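Long-range contact in Rx protein (Solanum tuberosum, PDB 4M70), which probably acts, through the whole protein of which this is the N-terminal coiled-coil domain, as an NB-LRR immune receptor that triggers the hypersensitive response against pathogens: residues A[7-18]-A[32-43]. Residues are numbered along the deposited sequence; the frame is centred on the assembly and turned at random.
Sequences YAAVTSLMRTIH and YEKLKSLRAILE
Helices 4-24 and 29-42 form an antiparallel hairpin in the four-helix coiled-coil domain of this resistance protein, their axes 9.7 Å apart over segments 7-18 and 32-42. Knobs-into-holes packing joins them: Leu35 sits among Val10, Leu13, Met14 and Ile17, and Met14 and Arg39 are knobs in their turn. Leu35 CD1 reaches both Leu13 CG and Ile17 CD1 at 3.5 Å, while its CD2 turns to Val10 CG1. Leu104 of helix 86-119 also touches Leu35, which ties the hairpin to the rest of the bundle. At one end His18 and Tyr32 lie face to face, centroids 3.6 Å apart and planes only 9° from parallel; Gln29 holds His18 NE2 by a hydrogen bond, which should help fix the turn of the imidazole. The tyrosine ring also presents its edge to the backbone, Tyr32 CE2 lying 3.4 Å from Met14 O.

Toward the other end, the guanidinium of Arg39 is layered between Met14 CE on one face and Tyr7 OH on the opposite one. With CG anti to the backbone N (chi1 -175°) and the chain extended to CD, Arg39 CD lies over the Tyr7 ring in a CH-pi contact, 3.7 Å from the centroid; the bend at chi3 then turns the guanidinium nearly parallel to that ring. Arg39 NH1 donates in plane to Thr11 OG1, 3.1 Å away at 157°. That hydroxyl donates a hydrogen bond of its own to Tyr7 O, which takes Thr11 OG1 at 2.7 Å from one face of the carbonyl plane and Thr11 N from the other.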
loop_
_atom_site.group_PDB
_atom_site.type_symbol
_atom_site.label_atom_id
_atom_site.label_comp_id
_atom_site.label_asym_id
_atom_site.label_seq_id
_atom_site.Cartn_x
_atom_site.Cartn_y
_atom_site.Cartn_z
ATOM N N TYR A 7 14.052 -2.449 3.343
ATOM C CA TYR A 7 14.278 -3.019 2.017
ATOM C C TYR A 7 13.598 -4.383 1.912
ATOM O O TYR A 7 12.881 -4.657 0.942
ATOM C CB TYR A 7 15.780 -3.139 1.729
ATOM C CG TYR A 7 16.115 -3.576 0.314
ATOM C CD1 TYR A 7 16.145 -4.923 -0.041
ATOM C CD2 TYR A 7 16.410 -2.638 -0.664
ATOM C CE1 TYR A 7 16.449 -5.317 -1.339
ATOM C CE2 TYR A 7 16.716 -3.022 -1.961
ATOM C CZ TYR A 7 16.734 -4.359 -2.290
ATOM O OH TYR A 7 17.040 -4.740 -3.577
ATOM N N ALA A 8 13.808 -5.223 2.923
ATOM C CA ALA A 8 13.233 -6.566 2.917
ATOM C C ALA A 8 11.707 -6.534 2.937
ATOM O O ALA A 8 11.047 -7.267 2.195
ATOM C CB ALA A 8 13.766 -7.376 4.091
ATOM N N ALA A 9 11.150 -5.676 3.783
ATOM C CA ALA A 9 9.703 -5.563 3.904
ATOM C C ALA A 9 9.041 -5.055 2.620
ATOM O O ALA A 9 8.027 -5.606 2.175
ATOM C CB ALA A 9 9.345 -4.671 5.078
ATOM N N VAL A 10 9.612 -4.005 2.035
ATOM C CA VAL A 10 9.100 -3.450 0.782
ATOM C C VAL A 10 9.214 -4.469 -0.349
ATOM O O VAL A 10 8.306 -4.602 -1.171
ATOM C CB VAL A 10 9.815 -2.123 0.400
ATOM C CG1 VAL A 10 9.443 -1.684 -1.014
ATOM C CG2 VAL A 10 9.470 -1.029 1.399
ATOM N N THR A 11 10.314 -5.219 -0.363
ATOM C CA THR A 11 10.500 -6.283 -1.352
ATOM C C THR A 11 9.405 -7.341 -1.230
ATOM O O THR A 11 8.818 -7.793 -2.232
ATOM C CB THR A 11 11.873 -6.969 -1.184
ATOM O OG1 THR A 11 12.921 -6.004 -1.354
ATOM C CG2 THR A 11 12.045 -8.095 -2.198
ATOM N N SER A 12 9.120 -7.712 0.011
ATOM C CA SER A 12 8.086 -8.696 0.278
ATOM C C SER A 12 6.714 -8.173 -0.161
ATOM O O SER A 12 5.909 -8.920 -0.722
ATOM C CB SER A 12 8.096 -9.072 1.759
ATOM O OG SER A 12 7.173 -10.111 2.022
ATOM N N LEU A 13 6.465 -6.886 0.071
ATOM C CA LEU A 13 5.207 -6.260 -0.340
ATOM C C LEU A 13 5.057 -6.230 -1.866
ATOM O O LEU A 13 3.960 -6.422 -2.397
ATOM C CB LEU A 13 5.090 -4.844 0.242
ATOM C CG LEU A 13 3.819 -4.070 -0.116
ATOM C CD1 LEU A 13 2.575 -4.908 0.184
ATOM C CD2 LEU A 13 3.757 -2.736 0.613
ATOM N N MET A 14 6.162 -5.968 -2.560
ATOM C CA MET A 14 6.189 -5.976 -4.019
ATOM C C MET A 14 5.798 -7.370 -4.509
ATOM O O MET A 14 4.926 -7.528 -5.382
ATOM C CB MET A 14 7.589 -5.588 -4.521
ATOM C CG MET A 14 7.894 -4.083 -4.432
ATOM S SD MET A 14 9.658 -3.663 -4.347
ATOM C CE MET A 14 10.246 -4.224 -5.945
ATOM N N ARG A 15 6.445 -8.380 -3.934
ATOM C CA ARG A 15 6.161 -9.771 -4.285
ATOM C C ARG A 15 4.692 -10.141 -4.020
ATOM O O ARG A 15 4.051 -10.835 -4.823
ATOM C CB ARG A 15 7.115 -10.695 -3.523
ATOM C CG ARG A 15 7.434 -12.010 -4.208
ATOM C CD ARG A 15 8.715 -12.605 -3.639
ATOM N NE ARG A 15 8.715 -12.567 -2.180
ATOM C CZ ARG A 15 9.738 -12.157 -1.434
ATOM N NH1 ARG A 15 10.866 -11.750 -2.002
ATOM N NH2 ARG A 15 9.631 -12.161 -0.112
ATOM N N THR A 16 4.165 -9.663 -2.894
ATOM C CA THR A 16 2.776 -9.913 -2.514
ATOM C C THR A 16 1.815 -9.275 -3.509
ATOM O O THR A 16 0.809 -9.873 -3.911
ATOM C CB THR A 16 2.485 -9.372 -1.099
ATOM O OG1 THR A 16 3.284 -10.079 -0.141
ATOM C CG2 THR A 16 1.010 -9.522 -0.748
ATOM N N ILE A 17 2.154 -8.062 -3.929
ATOM C CA ILE A 17 1.357 -7.351 -4.912
ATOM C C ILE A 17 1.326 -8.121 -6.228
ATOM O O ILE A 17 0.261 -8.291 -6.822
ATOM C CB ILE A 17 1.875 -5.918 -5.127
ATOM C CG1 ILE A 17 1.431 -5.023 -3.968
ATOM C CG2 ILE A 17 1.362 -5.348 -6.438
ATOM C CD1 ILE A 17 2.075 -3.655 -3.969
ATOM N N HIS A 18 2.481 -8.605 -6.678
ATOM C CA HIS A 18 2.494 -9.423 -7.891
ATOM C C HIS A 18 1.682 -10.722 -7.757
ATOM O O HIS A 18 1.008 -11.130 -8.712
ATOM C CB HIS A 18 3.921 -9.699 -8.365
ATOM C CG HIS A 18 4.419 -8.690 -9.356
ATOM N ND1 HIS A 18 5.670 -8.759 -9.932
ATOM C CD2 HIS A 18 3.831 -7.583 -9.866
ATOM C CE1 HIS A 18 5.827 -7.740 -10.760
ATOM N NE2 HIS A 18 4.728 -7.010 -10.737
ATOM N N TYR A 32 3.322 -1.341 -7.628
ATOM C CA TYR A 32 4.572 -2.090 -7.670
ATOM C C TYR A 32 5.734 -1.173 -8.069
ATOM O O TYR A 32 6.780 -1.174 -7.422
ATOM C CB TYR A 32 4.426 -3.256 -8.651
ATOM C CG TYR A 32 5.591 -4.210 -8.700
ATOM C CD1 TYR A 32 6.611 -4.049 -9.626
ATOM C CD2 TYR A 32 5.658 -5.295 -7.830
ATOM C CE1 TYR A 32 7.677 -4.932 -9.677
ATOM C CE2 TYR A 32 6.716 -6.179 -7.874
ATOM C CZ TYR A 32 7.723 -5.994 -8.797
ATOM O OH TYR A 32 8.779 -6.880 -8.844
ATOM N N GLU A 33 5.542 -0.390 -9.127
ATOM C CA GLU A 33 6.583 0.506 -9.629
ATOM C C GLU A 33 6.918 1.616 -8.638
ATOM O O GLU A 33 8.091 1.957 -8.441
ATOM C CB GLU A 33 6.166 1.126 -10.967
ATOM C CG GLU A 33 6.082 0.143 -12.128
ATOM C CD GLU A 33 7.445 -0.399 -12.529
ATOM O OE1 GLU A 33 8.460 0.279 -12.255
ATOM O OE2 GLU A 33 7.502 -1.493 -13.132
ATOM N N LYS A 34 5.889 2.175 -8.009
ATOM C CA LYS A 34 6.107 3.210 -7.008
ATOM C C LYS A 34 6.876 2.656 -5.811
ATOM O O LYS A 34 7.783 3.308 -5.270
ATOM C CB LYS A 34 4.768 3.797 -6.558
ATOM C CG LYS A 34 4.873 4.998 -5.644
ATOM C CD LYS A 34 3.488 5.497 -5.236
ATOM C CE LYS A 34 2.651 5.923 -6.438
ATOM N NZ LYS A 34 1.286 6.389 -6.039
ATOM N N LEU A 35 6.541 1.426 -5.435
ATOM C CA LEU A 35 7.216 0.750 -4.338
ATOM C C LEU A 35 8.672 0.469 -4.637
ATOM O O LEU A 35 9.548 0.728 -3.813
ATOM C CB LEU A 35 6.523 -0.575 -4.028
ATOM C CG LEU A 35 5.459 -0.593 -2.942
ATOM C CD1 LEU A 35 4.945 -2.001 -2.771
ATOM C CD2 LEU A 35 6.065 -0.093 -1.648
ATOM N N LYS A 36 8.917 -0.048 -5.837
ATOM C CA LYS A 36 10.260 -0.352 -6.304
ATOM C C LYS A 36 11.106 0.911 -6.301
ATOM O O LYS A 36 12.255 0.901 -5.858
ATOM C CB LYS A 36 10.198 -0.958 -7.706
ATOM C CG LYS A 36 11.515 -1.525 -8.218
ATOM C CD LYS A 36 11.296 -2.289 -9.512
ATOM C CE LYS A 36 12.595 -2.843 -10.063
ATOM N NZ LYS A 36 12.357 -3.691 -11.269
ATOM N N SER A 37 10.535 1.993 -6.818
ATOM C CA SER A 37 11.231 3.274 -6.864
ATOM C C SER A 37 11.578 3.803 -5.467
ATOM O O SER A 37 12.706 4.258 -5.217
ATOM C CB SER A 37 10.385 4.292 -7.623
ATOM O OG SER A 37 11.049 5.538 -7.718
ATOM N N LEU A 38 10.622 3.703 -4.544
ATOM C CA LEU A 38 10.862 4.154 -3.178
ATOM C C LEU A 38 11.942 3.299 -2.512
ATOM O O LEU A 38 12.779 3.805 -1.744
ATOM C CB LEU A 38 9.562 4.117 -2.370
ATOM C CG LEU A 38 8.510 5.169 -2.739
ATOM C CD1 LEU A 38 7.149 4.824 -2.151
ATOM C CD2 LEU A 38 8.955 6.556 -2.286
ATOM N N ARG A 39 11.932 2.005 -2.829
ATOM C CA ARG A 39 12.903 1.083 -2.260
ATOM C C ARG A 39 14.282 1.455 -2.787
ATOM O O ARG A 39 15.272 1.444 -2.049
ATOM C CB ARG A 39 12.571 -0.358 -2.653
ATOM C CG ARG A 39 13.474 -1.400 -2.004
ATOM C CD ARG A 39 13.294 -2.799 -2.597
ATOM N NE ARG A 39 13.693 -2.840 -4.007
ATOM C CZ ARG A 39 13.671 -3.928 -4.771
ATOM N NH1 ARG A 39 13.289 -5.094 -4.267
ATOM N NH2 ARG A 39 14.054 -3.856 -6.038
ATOM N N ALA A 40 14.324 1.788 -4.075
ATOM C CA ALA A 40 15.546 2.239 -4.726
ATOM C C ALA A 40 16.101 3.462 -4.018
ATOM O O ALA A 40 17.314 3.613 -3.862
ATOM C CB ALA A 40 15.305 2.520 -6.201
ATOM N N ILE A 41 15.196 4.333 -3.587
ATOM C CA ILE A 41 15.603 5.506 -2.829
ATOM C C ILE A 41 16.219 5.105 -1.494
ATOM O O ILE A 41 17.260 5.645 -1.109
ATOM C CB ILE A 41 14.437 6.471 -2.617
ATOM C CG1 ILE A 41 14.148 7.215 -3.917
ATOM C CG2 ILE A 41 14.760 7.469 -1.531
ATOM C CD1 ILE A 41 12.979 8.130 -3.810
ATOM N N LEU A 42 15.592 4.161 -0.789
ATOM C CA LEU A 42 16.140 3.733 0.502
ATOM C C LEU A 42 17.554 3.170 0.413
ATOM O O LEU A 42 18.404 3.494 1.243
ATOM C CB LEU A 42 15.248 2.669 1.154
ATOM C CG LEU A 42 13.834 2.983 1.631
ATOM C CD1 LEU A 42 13.135 1.698 2.024
ATOM C CD2 LEU A 42 13.902 3.911 2.828
ATOM N N GLU A 43 17.816 2.354 -0.605
ATOM C CA GLU A 43 19.130 1.732 -0.745
ATOM C C GLU A 43 20.208 2.771 -1.044
ATOM O O GLU A 43 20.943 3.189 -0.149
ATOM C CB GLU A 43 19.107 0.661 -1.839
ATOM C CG GLU A 43 20.362 -0.211 -1.869
ATOM C CD GLU A 43 20.439 -1.104 -3.092
ATOM O OE1 GLU A 43 19.460 -1.145 -3.867
ATOM O OE2 GLU A 43 21.475 -1.778 -3.272
#